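Local atomic coordinates of 3-hydroxyacyl-CoA dehydrogenase (Archaeoglobus fulgidus, PDB entry 1ZEJ), a protein that probably acts as an NAD-dependent dehydrogenase of the 3-hydroxyacyl-CoA dehydrogenase family, oxidising hydroxy-substituted substrates, and works as a homodimer. Residues A[66-71]-A[92-97]; A[189-192]-A[196-199]; A[208-213]-A[285-290]. All blocks are in the same frame, centred on the assembly; numbering follows the deposited sequence. Where two conformers were deposited one is given.

Interaction 1: residues A[66-71]-A[92-97]; sequences TTLEKV and LREVER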
# COMPACT_ATOMS: atom_id res chain seq x y z
N THR A 66 -13.26 18.19 -34.31
CA THR A 66 -13.77 16.87 -34.59
C THR A 66 -12.98 16.12 -35.63
O THR A 66 -13.27 14.95 -35.87
CB THR A 66 -15.23 16.94 -35.10
OG1 THR A 66 -15.30 17.85 -36.22
CG2 THR A 66 -16.15 17.46 -34.01
N THR A 67 -11.96 16.76 -36.23
CA THR A 67 -11.20 16.16 -37.31
C THR A 67 -9.69 15.99 -36.98
O THR A 67 -9.19 16.43 -35.94
CB THR A 67 -11.42 16.98 -38.62
OG1 THR A 67 -11.17 18.36 -38.37
CG2 THR A 67 -12.86 16.82 -39.07
N LEU A 68 -8.97 15.37 -37.92
CA LEU A 68 -7.61 14.89 -37.68
C LEU A 68 -6.54 15.64 -38.44
O LEU A 68 -5.36 15.21 -38.44
CB LEU A 68 -7.53 13.42 -38.07
CG LEU A 68 -8.41 12.45 -37.24
CD1 LEU A 68 -8.13 11.04 -37.75
CD2 LEU A 68 -8.21 12.55 -35.73
N GLU A 69 -6.90 16.75 -39.06
CA GLU A 69 -5.93 17.43 -39.92
C GLU A 69 -4.71 17.96 -39.17
O GLU A 69 -3.66 18.12 -39.78
CB GLU A 69 -6.54 18.49 -40.77
CG GLU A 69 -6.87 19.86 -40.17
CD GLU A 69 -8.11 19.86 -39.33
OE1 GLU A 69 -8.64 18.76 -39.07
OE2 GLU A 69 -8.53 20.96 -38.92
N LYS A 70 -4.86 18.25 -37.89
CA LYS A 70 -3.74 18.79 -37.11
C LYS A 70 -2.81 17.68 -36.56
O LYS A 70 -1.70 18.00 -36.05
CB LYS A 70 -4.23 19.68 -35.96
CG LYS A 70 -5.09 20.89 -36.33
CD LYS A 70 -4.28 21.95 -36.97
CE LYS A 70 -5.09 23.24 -37.32
NZ LYS A 70 -5.21 24.21 -36.19
N VAL A 71 -3.19 16.41 -36.73
CA VAL A 71 -2.34 15.28 -36.26
C VAL A 71 -0.92 15.36 -36.85
O VAL A 71 0.05 15.17 -36.15
CB VAL A 71 -2.94 13.89 -36.64
CG1 VAL A 71 -1.91 12.77 -36.51
CG2 VAL A 71 -4.12 13.62 -35.75
N LEU A 92 -6.15 4.23 -33.76
CA LEU A 92 -4.69 4.26 -33.89
C LEU A 92 -4.21 3.97 -35.32
O LEU A 92 -3.27 4.59 -35.81
CB LEU A 92 -4.05 3.29 -32.89
CG LEU A 92 -4.20 3.74 -31.43
CD1 LEU A 92 -3.98 2.57 -30.49
CD2 LEU A 92 -3.24 4.84 -31.11
N ARG A 93 -4.84 3.01 -35.99
CA ARG A 93 -4.53 2.74 -37.38
C ARG A 93 -4.80 3.96 -38.28
O ARG A 93 -4.07 4.18 -39.23
CB ARG A 93 -5.26 1.50 -37.90
CG ARG A 93 -4.64 0.22 -37.39
CD ARG A 93 -5.36 -0.96 -37.95
NE ARG A 93 -5.11 -1.08 -39.38
CZ ARG A 93 -3.97 -1.51 -39.94
NH1 ARG A 93 -2.93 -1.88 -39.21
NH2 ARG A 93 -3.90 -1.61 -41.26
N GLU A 94 -5.84 4.75 -37.98
CA GLU A 94 -6.11 5.96 -38.71
C GLU A 94 -5.02 7.00 -38.50
O GLU A 94 -4.47 7.57 -39.47
CB GLU A 94 -7.45 6.50 -38.25
CG GLU A 94 -7.88 7.74 -38.90
CD GLU A 94 -9.38 7.98 -38.69
OE1 GLU A 94 -9.92 7.58 -37.61
OE2 GLU A 94 -10.00 8.55 -39.60
N VAL A 95 -4.67 7.23 -37.23
CA VAL A 95 -3.66 8.25 -36.94
C VAL A 95 -2.27 7.86 -37.41
O VAL A 95 -1.50 8.71 -37.81
CB VAL A 95 -3.71 8.64 -35.43
CG1 VAL A 95 -2.41 9.21 -34.96
CG2 VAL A 95 -4.81 9.65 -35.22
N GLU A 96 -1.94 6.57 -37.43
CA GLU A 96 -0.57 6.18 -37.81
C GLU A 96 -0.24 6.48 -39.26
O GLU A 96 0.91 6.70 -39.58
CB GLU A 96 -0.24 4.71 -37.42
CG GLU A 96 -0.90 3.66 -38.20
CD GLU A 96 -0.42 2.22 -37.81
OE1 GLU A 96 0.71 2.07 -37.27
OE2 GLU A 96 -1.20 1.29 -38.10
N ARG A 97 -1.24 6.56 -40.12
CA ARG A 97 -1.05 6.98 -41.49
C ARG A 97 -0.75 8.47 -41.66
O ARG A 97 -0.24 8.87 -42.73
CB ARG A 97 -2.30 6.65 -42.32
CG ARG A 97 -2.65 5.16 -42.31
CD ARG A 97 -3.68 4.80 -43.39
NE ARG A 97 -5.03 5.26 -43.06
CZ ARG A 97 -5.95 4.59 -42.36
NH1 ARG A 97 -5.70 3.38 -41.85
NH2 ARG A 97 -7.14 5.14 -42.14

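Interaction 2: residues A[189-192]-A[196-199]; sequences RMIE and RAED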
# COMPACT_ATOMS: atom_id res chain seq x y z
N ARG A 189 -9.66 -12.75 -0.08
CA ARG A 189 -9.52 -13.88 0.81
C ARG A 189 -10.01 -13.48 2.21
O ARG A 189 -10.78 -14.19 2.83
CB ARG A 189 -8.04 -14.38 0.87
CG ARG A 189 -7.56 -15.12 -0.41
CD ARG A 189 -6.03 -15.15 -0.56
NE ARG A 189 -5.69 -15.51 -1.93
CZ ARG A 189 -4.88 -14.85 -2.76
NH1 ARG A 189 -4.14 -13.77 -2.40
NH2 ARG A 189 -4.75 -15.35 -3.97
N MSE A 190 -9.57 -12.33 2.70
CA MSE A 190 -9.94 -11.86 4.02
C MSE A 190 -11.44 -11.66 4.10
O MSE A 190 -12.06 -12.08 5.04
CB MSE A 190 -9.21 -10.55 4.36
CG MSE A 190 -7.73 -10.76 4.51
SE MSE A 190 -6.85 -9.03 4.54
CE MSE A 190 -4.96 -9.74 4.84
N ILE A 191 -12.04 -11.04 3.08
CA ILE A 191 -13.50 -10.84 3.02
C ILE A 191 -14.26 -12.17 3.10
O ILE A 191 -15.18 -12.30 3.88
CB ILE A 191 -13.95 -10.05 1.74
CG1 ILE A 191 -13.41 -8.61 1.77
CG2 ILE A 191 -15.47 -10.02 1.61
CD1 ILE A 191 -14.05 -7.75 2.82
N GLU A 192 -13.84 -13.16 2.29
CA GLU A 192 -14.46 -14.47 2.31
C GLU A 192 -14.32 -15.16 3.68
O GLU A 192 -15.20 -15.92 4.05
CB GLU A 192 -13.88 -15.37 1.22
CG GLU A 192 -14.22 -14.90 -0.16
N ARG A 196 -14.08 -7.78 8.28
CA ARG A 196 -14.84 -6.62 7.81
C ARG A 196 -14.04 -5.78 6.86
O ARG A 196 -12.85 -5.59 7.06
CB ARG A 196 -15.16 -5.64 8.92
CG ARG A 196 -15.99 -6.02 9.96
CD ARG A 196 -16.27 -4.76 10.83
NE ARG A 196 -17.12 -3.78 10.15
CZ ARG A 196 -17.92 -2.92 10.77
NH1 ARG A 196 -18.01 -2.90 12.10
NH2 ARG A 196 -18.67 -2.08 10.07
N ALA A 197 -14.69 -5.27 5.82
CA ALA A 197 -14.04 -4.39 4.85
C ALA A 197 -13.32 -3.22 5.52
O ALA A 197 -12.18 -2.88 5.18
CB ALA A 197 -15.11 -3.87 3.87
N GLU A 198 -13.99 -2.60 6.48
CA GLU A 198 -13.45 -1.47 7.22
C GLU A 198 -12.12 -1.81 7.86
O GLU A 198 -11.24 -0.98 7.90
CB GLU A 198 -14.41 -0.98 8.29
CG GLU A 198 -15.58 -0.21 7.73
CD GLU A 198 -16.82 -1.08 7.36
OE1 GLU A 198 -16.70 -2.34 7.26
OE2 GLU A 198 -17.90 -0.43 7.18
N ASP A 199 -12.00 -3.03 8.39
CA ASP A 199 -10.74 -3.50 9.00
C ASP A 199 -9.63 -3.78 8.00
O ASP A 199 -8.47 -3.50 8.27
CB ASP A 199 -11.00 -4.73 9.86
CG ASP A 199 -11.70 -4.37 11.14
OD1 ASP A 199 -11.76 -3.17 11.46
OD2 ASP A 199 -12.19 -5.29 11.77

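Interaction 3: residues A[208-213]-A[285-290]; sequences LGLLYT and KLLRFL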
# COMPACT_ATOMS: atom_id res chain seq x y z
N LEU A 208 0.03 0.53 6.88
CA LEU A 208 0.81 0.13 5.73
C LEU A 208 0.88 1.18 4.67
O LEU A 208 1.90 1.31 3.99
CB LEU A 208 0.29 -1.16 5.09
CG LEU A 208 0.92 -2.47 5.57
CD1 LEU A 208 0.54 -3.56 4.56
CD2 LEU A 208 2.48 -2.41 5.72
N GLY A 209 -0.19 1.95 4.53
CA GLY A 209 -0.20 3.00 3.50
C GLY A 209 0.83 4.07 3.83
O GLY A 209 1.46 4.63 2.96
N LEU A 210 0.97 4.37 5.11
CA LEU A 210 1.92 5.37 5.57
C LEU A 210 3.36 4.90 5.28
O LEU A 210 4.17 5.66 4.81
CB LEU A 210 1.76 5.60 7.06
CG LEU A 210 0.67 6.67 7.40
CD1 LEU A 210 -0.66 6.18 7.16
CD2 LEU A 210 0.80 7.14 8.87
N LEU A 211 3.68 3.66 5.65
CA LEU A 211 5.01 3.12 5.40
C LEU A 211 5.34 3.04 3.92
O LEU A 211 6.45 3.37 3.50
CB LEU A 211 5.16 1.73 6.00
CG LEU A 211 5.00 1.57 7.52
CD1 LEU A 211 5.30 0.17 7.89
CD2 LEU A 211 5.97 2.52 8.17
N TYR A 212 4.39 2.59 3.12
CA TYR A 212 4.63 2.42 1.71
C TYR A 212 4.67 3.78 0.99
O TYR A 212 5.38 3.95 0.01
CB TYR A 212 3.57 1.51 1.07
CG TYR A 212 3.73 0.02 1.39
CD1 TYR A 212 4.60 -0.44 2.36
CD2 TYR A 212 2.91 -0.91 0.76
CE1 TYR A 212 4.67 -1.83 2.68
CE2 TYR A 212 2.96 -2.25 1.06
CZ TYR A 212 3.82 -2.72 2.00
OH TYR A 212 3.85 -4.08 2.19
N THR A 213 3.95 4.77 1.52
CA THR A 213 4.04 6.14 1.00
C THR A 213 5.43 6.74 1.20
O THR A 213 6.00 7.28 0.27
CB THR A 213 2.97 7.05 1.64
OG1 THR A 213 1.68 6.61 1.22
CG2 THR A 213 3.17 8.49 1.27
N LYS A 285 5.58 13.27 11.44
CA LYS A 285 5.10 14.42 10.68
C LYS A 285 3.88 14.07 9.87
O LYS A 285 2.89 14.80 9.86
CB LYS A 285 6.21 14.94 9.78
CG LYS A 285 7.37 15.58 10.54
CD LYS A 285 8.66 15.66 9.64
CE LYS A 285 8.45 16.40 8.33
NZ LYS A 285 9.49 16.10 7.22
N LEU A 286 3.93 12.90 9.23
CA LEU A 286 2.79 12.42 8.43
C LEU A 286 1.58 12.10 9.28
O LEU A 286 0.49 12.48 8.94
CB LEU A 286 3.19 11.21 7.59
CG LEU A 286 2.09 10.59 6.71
CD1 LEU A 286 1.56 11.60 5.74
CD2 LEU A 286 2.68 9.42 5.95
N LEU A 287 1.79 11.41 10.41
CA LEU A 287 0.71 11.18 11.39
C LEU A 287 0.03 12.46 11.86
O LEU A 287 -1.20 12.52 11.89
CB LEU A 287 1.24 10.41 12.59
CG LEU A 287 1.65 8.97 12.30
CD1 LEU A 287 2.43 8.41 13.48
CD2 LEU A 287 0.42 8.16 12.00
N ARG A 288 0.82 13.45 12.26
CA ARG A 288 0.30 14.76 12.65
C ARG A 288 -0.55 15.38 11.53
O ARG A 288 -1.70 15.78 11.75
CB ARG A 288 1.46 15.68 13.05
CG ARG A 288 1.03 17.07 13.56
CD ARG A 288 2.17 17.77 14.31
NE ARG A 288 3.27 18.10 13.40
CZ ARG A 288 4.46 17.47 13.33
NH1 ARG A 288 4.77 16.44 14.13
NH2 ARG A 288 5.36 17.91 12.44
N PHE A 289 -0.02 15.37 10.30
CA PHE A 289 -0.74 15.93 9.16
C PHE A 289 -2.07 15.22 8.95
O PHE A 289 -3.09 15.85 8.75
CB PHE A 289 0.10 15.86 7.88
CG PHE A 289 -0.66 16.27 6.66
CD1 PHE A 289 -0.90 17.61 6.41
CD2 PHE A 289 -1.20 15.31 5.81
CE1 PHE A 289 -1.63 17.98 5.30
CE2 PHE A 289 -1.93 15.71 4.70
CZ PHE A 289 -2.16 17.02 4.48
N LEU A 290 -2.07 13.91 9.04
CA LEU A 290 -3.28 13.13 8.85
C LEU A 290 -4.21 13.14 10.09
O LEU A 290 -5.32 12.61 10.03
CB LEU A 290 -2.92 11.67 8.53
CG LEU A 290 -2.19 11.40 7.21
CD1 LEU A 290 -1.65 9.99 7.17
CD2 LEU A 290 -3.07 11.66 6.03

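Interaction 1: residues A[66-71]-A[92-97]
V71 and V95 meet through their methyl groups and make the well-buried half of this contact: V71 CG1 lies 3.9 Å from V95 CG1, and the second methyls, V71 CG2 and V95 CG2, pair at 4.1 Å. V95 was deposited in two conformers, and this methyl-to-methyl pairing is that of the one given; in the other it is doubtful. In each valine CG1 is anti to the backbone N (chi1 164° for V71), and across the gap CG1 meets CG1 and CG2 meets CG2. Behind them the packing continues onto the sheet, with V71 resting on F16, and V95 on I18 and L103. The segment 66-71 belongs to the loop that follows strand 62-65, an edge strand of the Rossmann-type NAD-binding domain, while 92-97 lies on the later part of helix 85-96. The contact thus ties the loop leading back into the sheet to a helix that packs over the central strands. A type I turn from L68 to V71, closed by the backbone bond from V71 N to L68 O (3.0 Å), brings the side chains of both end residues toward the helix. L68 forms the more open half. Its CD1 touches the carboxylate end of E94, 3.4 Å from CD and 3.5 Å from CG, the two side chains crossing at about a right angle. An extended chain, with CG anti to the backbone N (chi1 180°), carries the E94 carboxylate out to this methyl; the meeting is a van der Waals one. At the exposed start of the loop, just before the turn, T67 OG1 donates to E69 OE1 at 2.7 Å, on the syn side of the carboxylate.

Interaction 2: residues A[189-192]-A[196-199]
The backbones of I191 and R196 approach to 6.5 Å between their CA atoms, where the last turn of helix 175-193 faces the first turn of helix 197-224. Two consecutive helices are joined here by a short loop, within the all-helical C-terminal domain of the dehydrogenase family. R196 occupies the N-cap position of the second helix, and a weak backbone bond from D199 N to R196 O (3.0 Å) belongs to the opening turn. One side chain bridges the two helices. I191 holds CG1 beside its backbone N, and a second bend at chi2 (-69°) delivers CD1 to A197. That methyl sits 3.9 Å from both A197 CA and A197 N, and 4.2 Å from A197 CB, so it rests against the start of the helix backbone more closely than against the alanine methyl. The small side chain of A197 is consistent with so close an approach of I191 CD1 to the main chain. The contact is slight, burying 69 Å² in all, and lies at the surface of the chain. The second subunit packs nearby: I268 of that chain lies on A197, Y269 of that chain on E198, and F179 of that chain on M190, a selenomethionine here. The side chain of R196, whose CB points away from helix 175-193, forms a salt bridge with E198, one residue beyond A197. R196 NE lies 3.3 Å from E198 OE1, which it meets from above the carboxylate plane, 69° out of it, with an N-H to acceptor angle of 144°.

Interaction 3: residues A[208-213]-A[285-290]
L210 pushes its isobutyl group into a notch formed by L286, L287 and L290, and each of the three meets it from a different direction. L286 crosses it obliquely: its CD2 lies over the branch point, 3.7 Å from L210 CG and 4.1 Å from L210 CB. With CG anti to the backbone N (chi1 180°), L286 sends this methyl across the gap between the helices. L287 comes in at about a right angle and meets the other branch, L287 CD2 standing 3.3 Å from L210 CD2, closer than usual for two methyls and so a tight point in the packing. L290 approaches head on, its CD1 reaching L210 CD1 tip to tip at 3.9 Å. Both branches and the branch point of L210 are therefore engaged by residues spaced one and three positions apart on the other helix. Were L210 replaced by an alanine, the methyls of L286, L287 and L290 would probably lose the side chain they converge on, leaving a gap between the helices. One turn on from G209, T213 bends its hydroxyl back to the main chain; T213 OG1 donates to G209 O at 2.6 Å, while T213 N reaches the same oxygen at 2.9 Å from the opposite face of the carbonyl plane. The second subunit closes over this region: T213 of that chain packs on L210, and F289 stacks on F289 of that chain. The axes of segments 208-213 and 285-290 come within 11.4 Å, with 128° between their N-to-C directions, a wide separation spanned by leucine side chains. Both helices touch the second subunit, consistent with the helical C-terminal domain through which this family dimerises.

Interactions 2 and 3 share helix 197-224: the first touches its beginning and the second a stretch further along, with centres about 22 Å apart and nearest atoms about 8 Å apart. Both also touch the second subunit, so they belong to the helical, dimer-forming part of the chain. Interaction 1 stands apart in the NAD-binding domain, on the opposite side of the chain's centre; its centre is about 47 Å from that of interaction 2 and about 45 Å from that of interaction 3. It alone comes near a predicted cofactor site: the side chain of L68 lies about 9 Å from the side chain of D41 and about 9 Å from G19, both predicted to bind NAD(+).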